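Side-chain contacts in short-chain type dehydrogenase/reductase (Mycobacterium ulcerans, PDB 3SVT), which probably catalyses an NAD-linked oxidation or reduction of a substrate not yet identified: residues His93-Cys98 and Met128-His133; Gly144-Ile149 and His173-Ala178; Asp83-Thr86 and Arg91-Gly94; Arg136-Gly141 and Ser185-Asn190; Glu68-Asp71 and Glu77-Arg80. One frame throughout, in Å; residues are numbered along the deposited sequence.

Overall arrangement
Four of the contacts (1, 2, 3 and 4) are mainly buried, while contact 5 is partly open at its polar rim. Contacts 1 and 2, with centres about 8 Å apart, place two helices against the neighbouring strands 94-97 and 144-149; their chemistry is methyl, imidazole, phenyl and sulfur packing with no hydrogen bond across. Contact 4 shares helix 113-140 with contact 1 but lies where that helix is ending, and adds a bridging water. Contacts 3 and 5 both use helix 75-89, one near its C-terminal end and one near its start. Contact 3 has a water between backbone carbonyls, and contact 5 has the one direct hydrogen bond across any of the five.

Contact 1 of 5, residues His93-Cys98 and Met128-His133; sequences HGVVHC and MYVLKH
Val130 meets the strand with both of its methyls. CG1 lies between Val95, whose CG1 is 4.1 Å from it, and the imidazole of His97, whose ND1 is 4.2 Å from it. CG2 meets the ring alone, 4.0 Å from ND1 of His97, with CE1 of the same ring only slightly farther from it, at 4.1 Å. This division of the methyls follows from the torsion of Val130: its CG1 stands anti to the backbone N (chi1 171°), which leaves CG2 beside that N. CG2 approaches the imidazole obliquely. With no hydrogen bond across and 112 Å² buried in total, the contact rests on van der Waals packing.

Val95 and His97 both direct their CB toward the helix, whereas Val96 between them points away, as expected of a strand covered by helices on its two faces. Strand 94-97, helix 113-140 and strand 144-149 form a beta-alpha-beta unit of the Rossmann fold, and Val130 is one of the points where the connecting helix packs back on the first strand. In classical members of the family the end of this strand runs into the Asn-Asn-Ala-Gly motif; His97-Cys98 probably take the place of the two asparagines.

In the next shell, the imidazole is gripped at both nitrogens, ND1 by the hydroxyl of Thr17 and NE2 by that of Thr127, which fixes its rotation. Phe146 packs against Val95 and His97, while Thr78 touches Val130. Farther out, helix 113-140 turns Tyr129 and Lys132 to the second subunit, where Tyr129 OH bonds Arg117 of that neighbouring chain.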
# COMPACT_ATOMS: atom_id res chain seq x y z
N HIS B 93 -4.55 -30.18 6.50
CA HIS B 93 -5.06 -29.45 5.35
C HIS B 93 -4.95 -27.94 5.52
O HIS B 93 -4.92 -27.20 4.55
CB HIS B 93 -6.51 -29.85 5.08
CG HIS B 93 -6.64 -31.25 4.57
ND1 HIS B 93 -6.73 -32.34 5.40
CD2 HIS B 93 -6.58 -31.74 3.31
CE1 HIS B 93 -6.79 -33.44 4.68
NE2 HIS B 93 -6.70 -33.11 3.40
N GLY B 94 -4.92 -27.47 6.75
CA GLY B 94 -4.83 -26.03 6.91
C GLY B 94 -4.76 -25.58 8.34
O GLY B 94 -4.89 -26.38 9.26
N VAL B 95 -4.58 -24.28 8.49
CA VAL B 95 -4.42 -23.67 9.79
C VAL B 95 -5.10 -22.34 9.75
O VAL B 95 -5.01 -21.63 8.75
CB VAL B 95 -2.89 -23.40 10.12
CG1 VAL B 95 -2.74 -22.65 11.43
CG2 VAL B 95 -2.13 -24.70 10.19
N VAL B 96 -5.76 -22.00 10.85
CA VAL B 96 -6.21 -20.65 11.10
C VAL B 96 -5.63 -20.20 12.43
O VAL B 96 -5.93 -20.79 13.50
CB VAL B 96 -7.74 -20.54 11.13
CG1 VAL B 96 -8.15 -19.04 11.17
CG2 VAL B 96 -8.37 -21.24 9.91
N HIS B 97 -4.79 -19.18 12.37
CA HIS B 97 -4.01 -18.74 13.51
C HIS B 97 -4.66 -17.48 14.11
O HIS B 97 -4.50 -16.37 13.59
CB HIS B 97 -2.52 -18.57 13.14
CG HIS B 97 -1.68 -17.96 14.22
ND1 HIS B 97 -1.48 -18.57 15.45
CD2 HIS B 97 -1.00 -16.79 14.28
CE1 HIS B 97 -0.72 -17.80 16.20
NE2 HIS B 97 -0.40 -16.72 15.51
N CYS B 98 -5.42 -17.69 15.18
CA CYS B 98 -6.11 -16.60 15.88
C CYS B 98 -5.49 -16.24 17.22
O CYS B 98 -5.91 -15.21 17.82
CB CYS B 98 -7.56 -16.97 16.13
SG CYS B 98 -8.34 -17.80 14.76
N MET B 128 5.43 -17.22 14.11
CA MET B 128 6.50 -17.86 13.38
C MET B 128 6.57 -19.35 13.71
O MET B 128 6.67 -20.19 12.81
CB MET B 128 7.82 -17.19 13.68
CG MET B 128 8.93 -17.72 12.88
SD MET B 128 9.74 -19.26 13.44
CE MET B 128 10.94 -18.63 14.60
N TYR B 129 6.48 -19.68 15.00
CA TYR B 129 6.53 -21.10 15.38
C TYR B 129 5.38 -21.89 14.74
O TYR B 129 5.59 -22.98 14.19
CB TYR B 129 6.55 -21.32 16.88
CG TYR B 129 7.57 -20.53 17.65
CD1 TYR B 129 8.81 -20.23 17.12
CD2 TYR B 129 7.30 -20.10 18.93
CE1 TYR B 129 9.73 -19.51 17.85
CE2 TYR B 129 8.20 -19.38 19.64
CZ TYR B 129 9.42 -19.08 19.10
OH TYR B 129 10.33 -18.36 19.84
N VAL B 130 4.17 -21.34 14.82
CA VAL B 130 3.02 -22.00 14.24
C VAL B 130 3.18 -22.21 12.74
O VAL B 130 2.93 -23.31 12.24
CB VAL B 130 1.71 -21.24 14.55
CG1 VAL B 130 0.54 -21.82 13.76
CG2 VAL B 130 1.39 -21.33 16.06
N LEU B 131 3.64 -21.18 12.04
CA LEU B 131 3.80 -21.26 10.59
C LEU B 131 4.95 -22.22 10.18
O LEU B 131 4.77 -23.03 9.28
CB LEU B 131 4.04 -19.87 10.03
CG LEU B 131 4.22 -19.69 8.50
CD1 LEU B 131 2.93 -19.77 7.68
CD2 LEU B 131 4.88 -18.39 8.25
N LYS B 132 6.10 -22.10 10.85
CA LYS B 132 7.26 -22.94 10.59
C LYS B 132 6.86 -24.40 10.59
O LYS B 132 7.09 -25.11 9.62
CB LYS B 132 8.31 -22.69 11.68
CG LYS B 132 9.64 -23.47 11.57
CD LYS B 132 10.59 -23.01 12.66
CE LYS B 132 11.80 -23.91 12.84
NZ LYS B 132 12.58 -23.49 14.07
N HIS B 133 6.23 -24.84 11.68
CA HIS B 133 5.97 -26.25 11.86
C HIS B 133 4.75 -26.74 11.09
O HIS B 133 4.76 -27.86 10.53
CB HIS B 133 5.91 -26.59 13.35
CG HIS B 133 7.23 -26.43 14.04
ND1 HIS B 133 8.20 -27.41 13.99
CD2 HIS B 133 7.77 -25.40 14.73
CE1 HIS B 133 9.27 -26.99 14.64
NE2 HIS B 133 9.04 -25.77 15.10

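Contact 2 of 5, residues Gly144-Ile149 and His173-Ala178; sequences GSFVGI and HLMQLA
The sulfur of Met175 sits above a strand position that has no side chain: SD is 3.9 Å from CA of Gly148, in the direction a CB would take. The missing CB is what lets the thioether come so close to the strand backbone; CA of Gly148 and CA of Met175 are 7.0 Å apart. From there SD also reaches Phe146, at 3.6 Å from CE1 and 3.7 Å from CD1. This is a Met-aromatic contact, with SD 4.7 Å from the ring centroid and 67° off the ring normal, an oblique approach. The methionine is bent at chi2 and again at chi3 (92°), which brings its CE back to 4.0 Å from CE1 of the same phenyl.

Here helix 163-182 packs on strand 144-149 in the middle of the parallel Rossmann sheet. In classical members of the family the equivalent helix carries the Tyr-X-X-X-Lys motif near its start.

Val189 of the adjoining strand and Thr127 of helix 113-140 touch Met175, and Leu131 lies against Phe146. The outer face of helix 163-182 meets the second subunit, with Leu174 on Ile108 of that neighbouring chain.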
# COMPACT_ATOMS: atom_id res chain seq x y z
N GLY B 144 -1.75 -27.02 1.04
CA GLY B 144 -2.72 -26.65 2.06
C GLY B 144 -2.87 -25.16 2.13
O GLY B 144 -2.42 -24.46 1.23
N SER B 145 -3.49 -24.66 3.20
CA SER B 145 -3.85 -23.24 3.29
C SER B 145 -3.70 -22.70 4.71
O SER B 145 -4.33 -23.22 5.63
CB SER B 145 -5.31 -23.03 2.81
OG SER B 145 -5.71 -21.67 2.98
N PHE B 146 -2.87 -21.67 4.88
CA PHE B 146 -2.61 -21.10 6.19
C PHE B 146 -3.28 -19.71 6.22
O PHE B 146 -3.05 -18.91 5.34
CB PHE B 146 -1.10 -20.96 6.41
CG PHE B 146 -0.72 -20.54 7.80
CD1 PHE B 146 -0.88 -19.22 8.22
CD2 PHE B 146 -0.20 -21.48 8.70
CE1 PHE B 146 -0.54 -18.84 9.52
CE2 PHE B 146 0.14 -21.11 9.99
CZ PHE B 146 -0.03 -19.80 10.41
N VAL B 147 -4.11 -19.46 7.21
CA VAL B 147 -4.75 -18.17 7.36
C VAL B 147 -4.34 -17.54 8.70
O VAL B 147 -4.65 -18.06 9.80
CB VAL B 147 -6.28 -18.32 7.28
CG1 VAL B 147 -6.99 -16.92 7.43
CG2 VAL B 147 -6.68 -19.03 5.98
N GLY B 148 -3.67 -16.41 8.62
CA GLY B 148 -3.30 -15.65 9.80
C GLY B 148 -4.32 -14.58 10.11
O GLY B 148 -4.73 -13.81 9.22
N ILE B 149 -4.71 -14.49 11.37
CA ILE B 149 -5.63 -13.42 11.79
C ILE B 149 -4.85 -12.22 12.34
O ILE B 149 -4.25 -12.30 13.41
CB ILE B 149 -6.65 -13.87 12.83
CG1 ILE B 149 -7.38 -15.13 12.35
CG2 ILE B 149 -7.63 -12.71 13.12
CD1 ILE B 149 -8.22 -14.94 11.11
N HIS B 173 3.43 -9.19 7.11
CA HIS B 173 4.57 -9.38 6.25
C HIS B 173 5.01 -10.85 6.22
O HIS B 173 5.37 -11.37 5.16
CB HIS B 173 5.74 -8.48 6.64
CG HIS B 173 6.87 -8.53 5.66
ND1 HIS B 173 6.97 -7.66 4.60
CD2 HIS B 173 7.91 -9.38 5.54
CE1 HIS B 173 8.03 -7.98 3.87
NE2 HIS B 173 8.61 -9.03 4.42
N LEU B 174 4.99 -11.51 7.39
CA LEU B 174 5.42 -12.91 7.47
C LEU B 174 4.51 -13.83 6.63
O LEU B 174 5.00 -14.77 6.00
CB LEU B 174 5.47 -13.39 8.93
CG LEU B 174 5.78 -14.86 9.20
CD1 LEU B 174 7.10 -15.28 8.62
CD2 LEU B 174 5.77 -15.06 10.71
N MET B 175 3.21 -13.54 6.60
CA MET B 175 2.28 -14.28 5.74
C MET B 175 2.64 -14.12 4.27
O MET B 175 2.70 -15.11 3.50
CB MET B 175 0.83 -13.81 5.94
CG MET B 175 0.19 -14.03 7.32
SD MET B 175 0.19 -15.69 8.00
CE MET B 175 1.73 -15.64 8.95
N GLN B 176 2.91 -12.88 3.87
CA GLN B 176 3.35 -12.61 2.48
C GLN B 176 4.70 -13.27 2.10
O GLN B 176 4.80 -13.89 1.04
CB GLN B 176 3.34 -11.12 2.20
CG GLN B 176 1.92 -10.58 2.21
CD GLN B 176 1.84 -9.17 1.76
OE1 GLN B 176 2.60 -8.32 2.23
NE2 GLN B 176 0.92 -8.89 0.84
N LEU B 177 5.70 -13.18 2.99
CA LEU B 177 6.97 -13.87 2.78
C LEU B 177 6.78 -15.38 2.59
O LEU B 177 7.29 -15.96 1.63
CB LEU B 177 7.89 -13.61 3.97
CG LEU B 177 9.28 -14.25 4.04
CD1 LEU B 177 10.09 -13.90 2.80
CD2 LEU B 177 9.98 -13.81 5.35
N ALA B 178 6.04 -16.00 3.52
CA ALA B 178 5.75 -17.43 3.45
C ALA B 178 5.00 -17.85 2.17
O ALA B 178 5.30 -18.89 1.54
CB ALA B 178 5.00 -17.88 4.71

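Contact 3 of 5, residues Asp83-Thr86 and Arg91-Gly94; sequences DAVT and RLHG
Leu92 extends its CG opposite its backbone N (chi1 174°) and then turns at chi2 (67°), which carries CD1 to Val85. On the helix, Val85 has chi1 at 66°, placing CG1 between its backbone N and carbonyl carbon, so both of its methyls face the leucine. The turn between helix 75-89 and strand 94-97, an alpha-to-beta connection of the Rossmann fold, is packed in this way.

CD1 of Leu92 lies 3.8 Å from CG1 and 4.0 Å from CG2 of Val85, and so rests on both prongs of the valine; the two side chains cross at about a right angle. Lower down the leucine, CB is 3.8 Å from OG1 of Thr86. That hydroxyl is not left to the hydrocarbon alone, because it hydrogen-bonds the carbonyl O of Val82 one turn back in the helix. Deeper in the fold, Val85 packs on Thr13 and Met39, of strands 13-17 and 37-42, and Leu92 on Leu15 of strand 13-17.

The backbones approach without bonding directly: Thr86 O and Arg91 N are 3.4 Å apart, at an angle too poor for a hydrogen bond. A water lies 3.0 Å from Val85 O and 2.9 Å from Arg91 O and can donate to them, but with more acceptors in reach than protons the sharing is not settled. Arg91, whose CB points away from the helix, runs out nearly straight, and one face of its guanidinium has NE2 of His93 3.9 Å above its plane, toward the rim.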
# COMPACT_ATOMS: atom_id res chain seq x y z
N ASP B 83 2.45 -31.91 15.36
CA ASP B 83 2.63 -33.37 15.18
C ASP B 83 1.33 -34.11 15.43
O ASP B 83 0.93 -34.97 14.66
CB ASP B 83 3.66 -33.94 16.17
CG ASP B 83 5.06 -33.39 15.97
OD1 ASP B 83 5.37 -32.92 14.86
OD2 ASP B 83 5.87 -33.46 16.92
N ALA B 84 0.68 -33.77 16.53
CA ALA B 84 -0.54 -34.45 16.94
C ALA B 84 -1.66 -34.25 15.94
O ALA B 84 -2.33 -35.20 15.58
CB ALA B 84 -0.98 -33.94 18.29
N VAL B 85 -1.88 -33.03 15.47
CA VAL B 85 -2.96 -32.83 14.53
C VAL B 85 -2.71 -33.53 13.20
O VAL B 85 -3.63 -34.01 12.57
CB VAL B 85 -3.32 -31.37 14.32
CG1 VAL B 85 -2.19 -30.61 13.64
CG2 VAL B 85 -4.60 -31.30 13.49
N THR B 86 -1.46 -33.59 12.78
CA THR B 86 -1.07 -34.23 11.55
C THR B 86 -1.15 -35.77 11.63
O THR B 86 -1.57 -36.44 10.69
CB THR B 86 0.36 -33.81 11.19
OG1 THR B 86 0.44 -32.38 11.19
CG2 THR B 86 0.77 -34.38 9.84
N ARG B 91 -2.62 -36.17 7.52
CA ARG B 91 -2.42 -34.96 6.73
C ARG B 91 -3.03 -33.75 7.42
O ARG B 91 -4.06 -33.87 8.05
CB ARG B 91 -3.05 -35.12 5.35
CG ARG B 91 -2.41 -34.21 4.31
CD ARG B 91 -2.98 -34.42 2.90
NE ARG B 91 -2.90 -33.20 2.09
CZ ARG B 91 -3.31 -33.10 0.83
NH1 ARG B 91 -3.81 -34.15 0.19
NH2 ARG B 91 -3.21 -31.93 0.19
N LEU B 92 -2.38 -32.59 7.29
CA LEU B 92 -2.89 -31.33 7.84
C LEU B 92 -3.25 -30.45 6.65
O LEU B 92 -2.38 -30.05 5.89
CB LEU B 92 -1.87 -30.64 8.74
CG LEU B 92 -2.24 -29.24 9.27
CD1 LEU B 92 -3.42 -29.30 10.24
CD2 LEU B 92 -1.05 -28.59 9.95
N HIS B 93 -4.55 -30.18 6.50
CA HIS B 93 -5.06 -29.45 5.35
C HIS B 93 -4.95 -27.94 5.52
O HIS B 93 -4.92 -27.20 4.55
CB HIS B 93 -6.51 -29.85 5.08
CG HIS B 93 -6.64 -31.25 4.57
ND1 HIS B 93 -6.73 -32.34 5.40
CD2 HIS B 93 -6.58 -31.74 3.31
CE1 HIS B 93 -6.79 -33.44 4.68
NE2 HIS B 93 -6.70 -33.11 3.40
N GLY B 94 -4.92 -27.47 6.75
CA GLY B 94 -4.83 -26.03 6.91
C GLY B 94 -4.76 -25.58 8.34
O GLY B 94 -4.89 -26.38 9.26
O HOH W 1 -4.54 -35.62 10.26

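Contact 4 of 5, residues Arg136-Gly141 and Ser185-Asn190; sequences REMVRG and SWVRVN
Apolar packing centres on CG2 of Val187, which enters the helix surface between Met138 and Val139. It lies 3.9 Å from CB of Met138 and 3.8 Å from CG2 of Val139, and is about as close to the backbone N of Val139. The two valines cross at about a right angle. Val139, with CG1 anti to the backbone N (chi1 171°), turns both methyls onto Ser185: CB of the serine is 3.8 Å from each, and its OG is 3.5 Å from CG1 of Val139. Ser185 thus meets the valine with both CB and OG, the hydroxyl being bonded to the carbonyl O of Arg278 of the second subunit.

These contacts join the end of helix 113-140 to the start of strand 187-198, beside strand 144-149 in the Rossmann sheet. The chain reaches that strand from helix 163-182 through a Schellman motif: Trp186, with positive phi (66°), is the C-prime residue, and Val187 N bonds Leu182 O. The turn brings Val187 against helix 113-140.

Water supplies the polar link across the contact. It donates to Val139 O at 2.9 Å and to Ser185 O at 2.6 Å, using both protons and tying together two backbone carbonyls.

Charged interaction occurs within the helix, where NH2 of Arg140 forms a salt bridge to OE1 of Glu137, 3.1 Å away, and a weak hydrogen bond to OE2 of the same carboxylate, bent to 120°. Arg140 NE also makes a weak hydrogen bond to Val281 O of the second subunit.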
# COMPACT_ATOMS: atom_id res chain seq x y z
N ARG B 136 5.79 -27.17 7.46
CA ARG B 136 6.54 -28.40 7.16
C ARG B 136 5.59 -29.53 6.74
O ARG B 136 5.82 -30.20 5.75
CB ARG B 136 7.36 -28.85 8.36
CG ARG B 136 8.56 -27.97 8.70
CD ARG B 136 9.22 -28.47 10.01
NE ARG B 136 10.44 -27.73 10.32
CZ ARG B 136 11.29 -28.01 11.31
NH1 ARG B 136 11.07 -29.02 12.16
NH2 ARG B 136 12.36 -27.26 11.47
N GLU B 137 4.51 -29.74 7.51
CA GLU B 137 3.60 -30.84 7.23
C GLU B 137 2.75 -30.58 6.01
O GLU B 137 2.51 -31.50 5.21
CB GLU B 137 2.69 -31.15 8.41
CG GLU B 137 3.42 -31.48 9.71
CD GLU B 137 4.36 -32.66 9.59
OE1 GLU B 137 4.13 -33.52 8.73
OE2 GLU B 137 5.35 -32.69 10.34
N MET B 138 2.29 -29.35 5.85
CA MET B 138 1.47 -29.02 4.67
C MET B 138 2.27 -29.18 3.38
O MET B 138 1.73 -29.65 2.38
CB MET B 138 0.83 -27.62 4.78
CG MET B 138 -0.48 -27.62 5.55
SD MET B 138 -1.21 -25.99 5.87
CE MET B 138 0.19 -25.19 6.65
N VAL B 139 3.55 -28.82 3.40
CA VAL B 139 4.40 -29.07 2.25
C VAL B 139 4.53 -30.58 1.98
O VAL B 139 4.31 -31.05 0.86
CB VAL B 139 5.81 -28.43 2.41
CG1 VAL B 139 6.75 -28.89 1.30
CG2 VAL B 139 5.72 -26.89 2.42
N ARG B 140 4.87 -31.35 3.01
CA ARG B 140 4.94 -32.82 2.86
C ARG B 140 3.62 -33.44 2.39
O ARG B 140 3.62 -34.43 1.67
CB ARG B 140 5.34 -33.49 4.18
CG ARG B 140 6.63 -32.98 4.78
CD ARG B 140 7.48 -34.07 5.39
NE ARG B 140 8.36 -33.51 6.42
CZ ARG B 140 8.15 -33.57 7.74
NH1 ARG B 140 9.02 -33.01 8.56
NH2 ARG B 140 7.09 -34.19 8.24
N GLY B 141 2.50 -32.87 2.81
CA GLY B 141 1.18 -33.37 2.41
C GLY B 141 0.75 -33.02 1.00
O GLY B 141 -0.30 -33.48 0.56
N SER B 185 5.16 -25.20 -3.38
CA SER B 185 4.71 -26.42 -2.72
C SER B 185 3.18 -26.48 -2.57
O SER B 185 2.67 -27.36 -1.92
CB SER B 185 5.40 -26.55 -1.37
OG SER B 185 6.79 -26.82 -1.54
N TRP B 186 2.48 -25.55 -3.20
CA TRP B 186 1.01 -25.47 -3.16
C TRP B 186 0.49 -25.15 -1.78
O TRP B 186 -0.64 -25.49 -1.47
CB TRP B 186 0.33 -26.77 -3.66
CG TRP B 186 0.67 -27.20 -5.06
CD1 TRP B 186 1.51 -28.22 -5.42
CD2 TRP B 186 0.13 -26.68 -6.29
NE1 TRP B 186 1.55 -28.35 -6.79
CE2 TRP B 186 0.72 -27.42 -7.35
CE3 TRP B 186 -0.77 -25.65 -6.60
CZ2 TRP B 186 0.43 -27.17 -8.69
CZ3 TRP B 186 -1.06 -25.40 -7.96
CH2 TRP B 186 -0.46 -26.16 -8.98
N VAL B 187 1.31 -24.51 -0.94
CA VAL B 187 0.84 -24.00 0.35
C VAL B 187 0.54 -22.49 0.21
O VAL B 187 1.45 -21.67 -0.01
CB VAL B 187 1.87 -24.23 1.48
CG1 VAL B 187 1.39 -23.60 2.82
CG2 VAL B 187 2.18 -25.74 1.65
N ARG B 188 -0.74 -22.14 0.33
CA ARG B 188 -1.18 -20.76 0.25
C ARG B 188 -1.15 -20.14 1.64
O ARG B 188 -1.43 -20.80 2.63
CB ARG B 188 -2.60 -20.70 -0.34
CG ARG B 188 -2.69 -21.53 -1.64
CD ARG B 188 -4.03 -21.45 -2.30
NE ARG B 188 -5.09 -22.21 -1.63
CZ ARG B 188 -6.02 -21.69 -0.83
NH1 ARG B 188 -6.02 -20.38 -0.52
NH2 ARG B 188 -6.96 -22.50 -0.34
N VAL B 189 -0.76 -18.88 1.71
CA VAL B 189 -0.69 -18.18 2.99
C VAL B 189 -1.31 -16.80 2.81
O VAL B 189 -0.92 -16.06 1.90
CB VAL B 189 0.77 -18.06 3.54
CG1 VAL B 189 0.76 -17.49 4.99
CG2 VAL B 189 1.51 -19.39 3.47
N ASN B 190 -2.27 -16.47 3.66
CA ASN B 190 -3.00 -15.21 3.58
C ASN B 190 -3.25 -14.66 4.98
O ASN B 190 -3.23 -15.40 5.97
CB ASN B 190 -4.35 -15.40 2.86
CG ASN B 190 -4.21 -15.84 1.41
OD1 ASN B 190 -3.84 -15.05 0.55
ND2 ASN B 190 -4.53 -17.10 1.12
O HOH W 2 3.67 -29.79 -1.65

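Contact 5 of 5, residues Glu68-Asp71 and Glu77-Arg80; sequences EPTD and ETAR
The packed part of this contact is the methyl CG2 of Thr70, which fits against the helix backbone, 4.0 Å from the N of Thr78 and 4.1 Å from CB of Glu77. Thr70 is buried and also touches Val41 of strand 37-42 and Ala81 of helix 75-89, which places it on the inner side. The contact joins the end of strand 64-69 and the loop after it to the first turns of helix 75-89, a beta-to-alpha connection of the Rossmann fold. In classical members of the family an Asp at this place borders the adenine pocket of the cofactor, and Asp71 probably occupies the same site.

Beside it, on the polar and more open side, the backbone N of Asp71 donates to OE1 of Glu77 over 2.9 Å, in a straight hydrogen bond with an N-H...O angle of 176°. The donor sits well above the carboxylate plane, 48° out of it. Glu77 reaches it with a chain extended beyond CG (chi2 -168°), and the oxygen also lies 3.6 Å from CA of Thr70.

Toward solvent the packing thins. Pro69 is exposed and only skirts the helix. The acidic ends look to partners just along the chain: OD1 of Asp71 bonds the hydroxyl of Thr73, and OE2 of Glu77 bonds ND2 of Asn74, which together with the OE1 bond holds the carboxylate at both oxygens. Asp71 OD2 and Glu77 OE2 are 5.5 Å apart.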
# COMPACT_ATOMS: atom_id res chain seq x y z
N GLU B 68 -5.52 -29.51 22.50
CA GLU B 68 -4.24 -29.65 23.17
C GLU B 68 -3.89 -28.29 23.79
O GLU B 68 -3.77 -27.31 23.08
CB GLU B 68 -3.12 -30.04 22.20
CG GLU B 68 -3.28 -31.39 21.48
CD GLU B 68 -3.06 -32.60 22.36
OE1 GLU B 68 -3.04 -32.45 23.61
OE2 GLU B 68 -2.94 -33.72 21.80
N PRO B 69 -3.77 -28.23 25.13
CA PRO B 69 -3.26 -26.98 25.74
C PRO B 69 -1.85 -26.70 25.24
O PRO B 69 -1.02 -27.61 25.17
CB PRO B 69 -3.25 -27.28 27.24
CG PRO B 69 -3.95 -28.57 27.41
CD PRO B 69 -3.95 -29.30 26.12
N THR B 70 -1.60 -25.45 24.85
CA THR B 70 -0.37 -25.07 24.15
C THR B 70 -0.09 -23.59 24.45
O THR B 70 -0.95 -22.74 24.23
CB THR B 70 -0.55 -25.20 22.63
OG1 THR B 70 -0.80 -26.56 22.26
CG2 THR B 70 0.67 -24.69 21.88
N ASP B 71 1.09 -23.30 24.98
CA ASP B 71 1.54 -21.92 25.09
C ASP B 71 2.43 -21.67 23.88
O ASP B 71 3.58 -22.12 23.82
CB ASP B 71 2.31 -21.68 26.38
CG ASP B 71 2.94 -20.28 26.45
OD1 ASP B 71 3.04 -19.58 25.43
OD2 ASP B 71 3.35 -19.88 27.54
N GLU B 77 6.13 -26.74 22.39
CA GLU B 77 4.71 -27.02 22.61
C GLU B 77 3.91 -26.90 21.33
O GLU B 77 3.06 -27.74 21.05
CB GLU B 77 4.13 -26.10 23.67
CG GLU B 77 4.70 -26.35 25.04
CD GLU B 77 3.92 -25.63 26.12
OE1 GLU B 77 2.69 -25.48 26.00
OE2 GLU B 77 4.54 -25.21 27.10
N THR B 78 4.21 -25.85 20.55
CA THR B 78 3.66 -25.65 19.18
C THR B 78 4.00 -26.82 18.24
O THR B 78 3.14 -27.33 17.53
CB THR B 78 4.20 -24.32 18.59
OG1 THR B 78 3.79 -23.23 19.45
CG2 THR B 78 3.70 -24.06 17.14
N ALA B 79 5.25 -27.24 18.25
CA ALA B 79 5.68 -28.34 17.39
C ALA B 79 4.95 -29.64 17.72
O ALA B 79 4.60 -30.44 16.84
CB ALA B 79 7.22 -28.53 17.51
N ARG B 80 4.71 -29.86 19.01
CA ARG B 80 4.04 -31.09 19.47
C ARG B 80 2.59 -31.13 19.02
O ARG B 80 2.10 -32.16 18.58
CB ARG B 80 4.07 -31.20 20.98
CG ARG B 80 5.36 -31.71 21.54
CD ARG B 80 5.12 -32.21 22.94
NE ARG B 80 6.21 -31.90 23.86
CZ ARG B 80 7.45 -32.38 23.77
NH1 ARG B 80 7.82 -33.19 22.78
NH2 ARG B 80 8.35 -32.03 24.70